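PDB 4HBK: aldo-keto reductase family 1, member B4 (Aldose reductase) from Schistosoma japonicum, which probably catalyses the NADPH-dependent reduction of aldehydes to alcohols, as an aldose reductase of the aldo/keto reductase family. Local coordinates for residues H121-C126 and E184-S189; K226-A231 and L236-Y241. All coordinates share one frame; numbering follows the deposited sequence.

Interaction 1. Residues H121-C126 and E184-S189; sequences HVRKAC and EGLVKS
R123 reaches out from the helix of H121-C126 to meet E184 and L186, which lie in the turn that leads toward strand 187-193. In this turn G185, with positive phi, ends helix 171-183 in a Schellman motif. The polar part is a salt bridge. R123 NH1 donates to E184 OE2 at 2.9 Å in a fairly straight bond, 159° at the hydrogen, and a weak second bond runs from R123 NH2 to the same E184 OE2 at 3.3 Å. That oxygen sits at the edge of the guanidinium, close to its plane, and receives NH1 on its anti lone pair; both bonds fall on OE2, and the carboxylate is turned 42° from the guanidinium plane. Bends at chi2 and chi3 of R123 fold the chain over toward the turn.

The apolar part has two pieces. L186 CD1 lies over one face of the guanidinium, displaced toward its edge, 3.8 Å from R123 NH1. Deeper in, C126 SG touches V187 CG2 at 3.8 Å, and Y141 of strand 138-143 borders both of these residues. L181 of helix 171-183 touches R123, C126 and L186 alike.

Two N-H bonds to one oxygen, with a leucine methyl over one face, probably limit rotation of the guanidinium on the outer, more exposed side, whereas the buried C126-V187 contact is purely apolar.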
loop_
_atom_site.group_PDB
_atom_site.type_symbol
_atom_site.label_atom_id
_atom_site.label_comp_id
_atom_site.label_asym_id
_atom_site.label_seq_id
_atom_site.Cartn_x
_atom_site.Cartn_y
_atom_site.Cartn_z
ATOM N N HIS A 121 2.051 -19.980 -10.313
ATOM C CA HIS A 121 2.063 -19.867 -8.855
ATOM C C HIS A 121 1.119 -18.797 -8.287
ATOM O O HIS A 121 0.807 -18.809 -7.098
ATOM C CB HIS A 121 3.485 -19.589 -8.358
ATOM C CG HIS A 121 4.452 -20.689 -8.647
ATOM N ND1 HIS A 121 5.678 -20.469 -9.245
ATOM C CD2 HIS A 121 4.376 -22.025 -8.431
ATOM C CE1 HIS A 121 6.311 -21.620 -9.389
ATOM N NE2 HIS A 121 5.546 -22.577 -8.899
ATOM N N VAL A 122 0.688 -17.863 -9.127
ATOM C CA VAL A 122 -0.140 -16.750 -8.667
ATOM C C VAL A 122 -1.407 -17.198 -7.918
ATOM O O VAL A 122 -1.693 -16.706 -6.835
ATOM C CB VAL A 122 -0.518 -15.821 -9.825
ATOM C CG1 VAL A 122 -1.451 -14.730 -9.339
ATOM C CG2 VAL A 122 0.732 -15.219 -10.461
ATOM N N ARG A 123 -2.147 -18.145 -8.482
ATOM C CA ARG A 123 -3.416 -18.586 -7.895
ATOM C C ARG A 123 -3.250 -19.122 -6.480
ATOM O O ARG A 123 -3.984 -18.733 -5.557
ATOM C CB ARG A 123 -4.074 -19.655 -8.778
ATOM C CG ARG A 123 -5.238 -20.416 -8.119
ATOM C CD ARG A 123 -6.415 -19.510 -7.856
ATOM N NE ARG A 123 -6.786 -18.799 -9.072
ATOM C CZ ARG A 123 -7.899 -19.021 -9.763
ATOM N NH1 ARG A 123 -8.772 -19.933 -9.343
ATOM N NH2 ARG A 123 -8.142 -18.319 -10.866
ATOM N N LYS A 124 -2.289 -20.018 -6.304
ATOM C CA LYS A 124 -2.082 -20.630 -4.999
ATOM C C LYS A 124 -1.646 -19.604 -3.964
ATOM O O LYS A 124 -2.032 -19.693 -2.807
ATOM C CB LYS A 124 -1.076 -21.787 -5.085
ATOM C CG LYS A 124 -1.601 -22.979 -5.889
ATOM C CD LYS A 124 -0.682 -24.201 -5.799
ATOM C CE LYS A 124 -1.289 -25.409 -6.521
ATOM N NZ LYS A 124 -2.558 -25.897 -5.884
ATOM N N ALA A 125 -0.843 -18.624 -4.378
ATOM C CA ALA A 125 -0.386 -17.608 -3.437
ATOM C C ALA A 125 -1.577 -16.795 -2.944
ATOM O O ALA A 125 -1.683 -16.491 -1.764
ATOM C CB ALA A 125 0.651 -16.705 -4.082
ATOM N N CYS A 126 -2.475 -16.442 -3.859
ATOM C CA CYS A 126 -3.666 -15.699 -3.474
ATOM C C CYS A 126 -4.533 -16.537 -2.537
ATOM O O CYS A 126 -5.001 -16.053 -1.509
ATOM C CB CYS A 126 -4.474 -15.284 -4.702
ATOM S SG CYS A 126 -5.871 -14.186 -4.307
ATOM N N GLU A 184 -12.798 -14.792 -11.368
ATOM C CA GLU A 184 -13.273 -15.854 -10.490
ATOM C C GLU A 184 -13.899 -15.349 -9.196
ATOM O O GLU A 184 -14.399 -16.140 -8.406
ATOM C CB GLU A 184 -12.108 -16.769 -10.118
ATOM C CG GLU A 184 -11.421 -17.412 -11.300
ATOM C CD GLU A 184 -11.825 -18.854 -11.481
ATOM O OE1 GLU A 184 -12.869 -19.100 -12.119
ATOM O OE2 GLU A 184 -11.099 -19.739 -10.977
ATOM N N GLY A 185 -13.850 -14.044 -8.958
ATOM C CA GLY A 185 -14.411 -13.499 -7.732
ATOM C C GLY A 185 -13.534 -13.587 -6.484
ATOM O O GLY A 185 -13.954 -13.179 -5.400
ATOM N N LEU A 186 -12.318 -14.108 -6.621
ATOM C CA LEU A 186 -11.392 -14.175 -5.496
ATOM C C LEU A 186 -10.865 -12.790 -5.114
ATOM O O LEU A 186 -10.508 -12.538 -3.960
ATOM C CB LEU A 186 -10.232 -15.125 -5.806
ATOM C CG LEU A 186 -10.611 -16.586 -6.036
ATOM C CD1 LEU A 186 -9.445 -17.363 -6.604
ATOM C CD2 LEU A 186 -11.077 -17.219 -4.739
ATOM N N VAL A 187 -10.830 -11.893 -6.089
ATOM C CA VAL A 187 -10.351 -10.533 -5.874
ATOM C C VAL A 187 -11.271 -9.542 -6.593
ATOM O O VAL A 187 -11.674 -9.798 -7.717
ATOM C CB VAL A 187 -8.908 -10.397 -6.399
ATOM C CG1 VAL A 187 -8.513 -8.956 -6.514
ATOM C CG2 VAL A 187 -7.930 -11.164 -5.490
ATOM N N LYS A 188 -11.607 -8.418 -5.957
ATOM C CA LYS A 188 -12.489 -7.431 -6.604
ATOM C C LYS A 188 -11.739 -6.483 -7.538
ATOM O O LYS A 188 -12.220 -6.150 -8.628
ATOM C CB LYS A 188 -13.262 -6.613 -5.578
ATOM C CG LYS A 188 -14.127 -7.426 -4.636
ATOM C CD LYS A 188 -15.192 -8.212 -5.367
ATOM C CE LYS A 188 -16.300 -8.640 -4.410
ATOM N NZ LYS A 188 -17.359 -9.456 -5.079
ATOM N N SER A 189 -10.568 -6.026 -7.096
ATOM C CA SER A 189 -9.770 -5.087 -7.877
ATOM C C SER A 189 -8.316 -5.513 -7.786
ATOM O O SER A 189 -7.895 -6.056 -6.769
ATOM C CB SER A 189 -9.912 -3.666 -7.328
ATOM O OG SER A 189 -11.265 -3.248 -7.243
#

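Interaction 2. Residues K226-A231 and L236-Y241; sequences KLVEYA and LTVTAY
A231 meets both L236 and V238, and most of the contact between K226-A231 and L236-Y241 is gathered around this one small residue. Its methyl group touches V238, with A231 CB 3.7 Å from V238 CG2. The valine reaches it with the branch that lies beside its own backbone N, anti to the carbonyl carbon, while V238 CG1 is directed to the preceding turn of the helix. The backbones come close here as well: the CA atoms of A231 and L236 are 5.3 Å apart, and L236 N donates to A231 O at 3.0 Å. This bond is bent, 142° at the hydrogen, and the donor stands 33° off the carbonyl plane. L236 CB packs against the same oxygen, 3.5 Å from A231 O, so the carbonyl is met by an N-H and by the base of a side chain belonging to one residue.

One turn earlier the packing is looser. V228 CG2 approaches V238 CG1 only to 4.2 Å, and I218 and R284 from neighbouring loops also touch V228. Farther round the helix, E229 points away from the strand; K226 is also exposed and forms a salt bridge with E343 near the C-terminus. T237, alternating with V238, points away from the helix, and its OG1, like that of T239, hydrogen-bonds to N213.

All four touching residues are buried. Helix 225-233 is the connection between the parallel strands 213-217 and 237-241; its residues V228 and A231 pack on the second strand, and A231 and L227 also on the first, as in the beta-alpha-beta units that build the (beta/alpha)8 barrel of aldo/keto reductases.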
loop_
_atom_site.group_PDB
_atom_site.type_symbol
_atom_site.label_atom_id
_atom_site.label_comp_id
_atom_site.label_asym_id
_atom_site.label_seq_id
_atom_site.Cartn_x
_atom_site.Cartn_y
_atom_site.Cartn_z
ATOM N N LYS A 226 5.617 13.619 -10.101
ATOM C CA LYS A 226 5.472 13.236 -11.503
ATOM C C LYS A 226 4.765 11.897 -11.695
ATOM O O LYS A 226 3.887 11.766 -12.548
ATOM C CB LYS A 226 6.824 13.243 -12.218
ATOM C CG LYS A 226 7.369 14.642 -12.442
ATOM C CD LYS A 226 8.668 14.620 -13.228
ATOM C CE LYS A 226 9.079 16.029 -13.626
ATOM N NZ LYS A 226 10.198 16.047 -14.609
ATOM N N LEU A 227 5.153 10.909 -10.901
ATOM C CA LEU A 227 4.538 9.597 -10.968
ATOM C C LEU A 227 3.084 9.665 -10.521
ATOM O O LEU A 227 2.210 9.065 -11.142
ATOM C CB LEU A 227 5.308 8.610 -10.093
ATOM C CG LEU A 227 4.756 7.186 -10.131
ATOM C CD1 LEU A 227 4.617 6.732 -11.587
ATOM C CD2 LEU A 227 5.641 6.230 -9.314
ATOM N N VAL A 228 2.820 10.393 -9.442
ATOM C CA VAL A 228 1.456 10.498 -8.940
ATOM C C VAL A 228 0.562 11.161 -9.977
ATOM O O VAL A 228 -0.563 10.720 -10.228
ATOM C CB VAL A 228 1.371 11.314 -7.645
ATOM C CG1 VAL A 228 -0.079 11.688 -7.380
ATOM C CG2 VAL A 228 1.967 10.523 -6.458
ATOM N N GLU A 229 1.065 12.227 -10.589
ATOM C CA GLU A 229 0.275 12.924 -11.594
ATOM C C GLU A 229 0.014 12.005 -12.780
ATOM O O GLU A 229 -1.103 11.947 -13.297
ATOM C CB GLU A 229 0.967 14.213 -12.034
ATOM C CG GLU A 229 0.917 15.308 -10.977
ATOM C CD GLU A 229 1.512 16.620 -11.470
ATOM O OE1 GLU A 229 1.219 17.668 -10.860
ATOM O OE2 GLU A 229 2.272 16.606 -12.467
ATOM N N TYR A 230 1.045 11.279 -13.203
ATOM C CA TYR A 230 0.875 10.324 -14.280
ATOM C C TYR A 230 -0.187 9.279 -13.952
ATOM O O TYR A 230 -1.112 9.062 -14.728
ATOM C CB TYR A 230 2.170 9.602 -14.617
ATOM C CG TYR A 230 1.875 8.372 -15.449
ATOM C CD1 TYR A 230 1.529 8.481 -16.802
ATOM C CD2 TYR A 230 1.888 7.108 -14.873
ATOM C CE1 TYR A 230 1.236 7.357 -17.555
ATOM C CE2 TYR A 230 1.592 5.978 -15.617
ATOM C CZ TYR A 230 1.272 6.105 -16.952
ATOM O OH TYR A 230 0.977 4.973 -17.677
ATOM N N ALA A 231 -0.051 8.620 -12.807
ATOM C CA ALA A 231 -0.994 7.564 -12.463
ATOM C C ALA A 231 -2.448 8.065 -12.416
ATOM O O ALA A 231 -3.350 7.419 -12.953
ATOM C CB ALA A 231 -0.597 6.863 -11.155
ATOM N N LEU A 236 -5.779 5.709 -12.442
ATOM C CA LEU A 236 -5.471 4.908 -11.258
ATOM C C LEU A 236 -5.704 5.751 -10.018
ATOM O O LEU A 236 -5.547 6.967 -10.062
ATOM C CB LEU A 236 -4.010 4.487 -11.248
ATOM C CG LEU A 236 -3.461 3.692 -12.423
ATOM C CD1 LEU A 236 -2.400 2.730 -11.914
ATOM C CD2 LEU A 236 -4.580 2.951 -13.135
ATOM N N THR A 237 -6.051 5.110 -8.905
ATOM C CA THR A 237 -5.954 5.781 -7.616
ATOM C C THR A 237 -4.572 5.465 -7.074
ATOM O O THR A 237 -3.944 4.480 -7.485
ATOM C CB THR A 237 -6.985 5.286 -6.621
ATOM O OG1 THR A 237 -6.721 3.910 -6.313
ATOM C CG2 THR A 237 -8.409 5.456 -7.180
ATOM N N VAL A 238 -4.097 6.290 -6.149
ATOM C CA VAL A 238 -2.735 6.162 -5.675
ATOM C C VAL A 238 -2.696 6.134 -4.166
ATOM O O VAL A 238 -3.298 6.974 -3.508
ATOM C CB VAL A 238 -1.857 7.316 -6.178
ATOM C CG1 VAL A 238 -0.418 7.124 -5.716
ATOM C CG2 VAL A 238 -1.919 7.400 -7.707
ATOM N N THR A 239 -1.972 5.167 -3.623
ATOM C CA THR A 239 -1.860 5.015 -2.188
ATOM C C THR A 239 -0.450 5.360 -1.774
ATOM O O THR A 239 0.522 4.930 -2.405
ATOM C CB THR A 239 -2.176 3.573 -1.762
ATOM O OG1 THR A 239 -3.558 3.292 -2.026
ATOM C CG2 THR A 239 -1.879 3.359 -0.269
ATOM N N ALA A 240 -0.340 6.147 -0.710
ATOM C CA ALA A 240 0.959 6.529 -0.200
ATOM C C ALA A 240 1.344 5.561 0.885
ATOM O O ALA A 240 0.664 5.465 1.896
ATOM C CB ALA A 240 0.909 7.930 0.363
ATOM N N TYR A 241 2.431 4.831 0.688
ATOM C CA TYR A 241 2.952 4.087 1.807
ATOM C C TYR A 241 4.085 4.864 2.478
ATOM O O TYR A 241 4.638 5.805 1.898
ATOM C CB TYR A 241 3.302 2.640 1.440
ATOM C CG TYR A 241 4.595 2.373 0.699
ATOM C CD1 TYR A 241 5.833 2.494 1.325
ATOM C CD2 TYR A 241 4.567 1.896 -0.607
ATOM C CE1 TYR A 241 7.025 2.202 0.638
ATOM C CE2 TYR A 241 5.734 1.598 -1.296
ATOM C CZ TYR A 241 6.955 1.750 -0.679
ATOM O OH TYR A 241 8.088 1.443 -1.393
#

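In the fold
Interactions 1 and 2 lie in one (beta/alpha)8 barrel, their centres 24 Å apart and their nearest atoms about 8 Å apart, without touching. Each sets a helix of the outer layer against a strand of the central sheet or the turn leading into it: interaction 1 reaches strand 187-193, interaction 2 strand 237-241, and strand 213-217 runs between them. The two follow one another in the sequence without interleaving. In interaction 1 the side chain of C126 is about 10 Å from that of K111, thought to lower the pKa of Y82, the predicted proton donor, whereas interaction 2 lies away from the predicted sites.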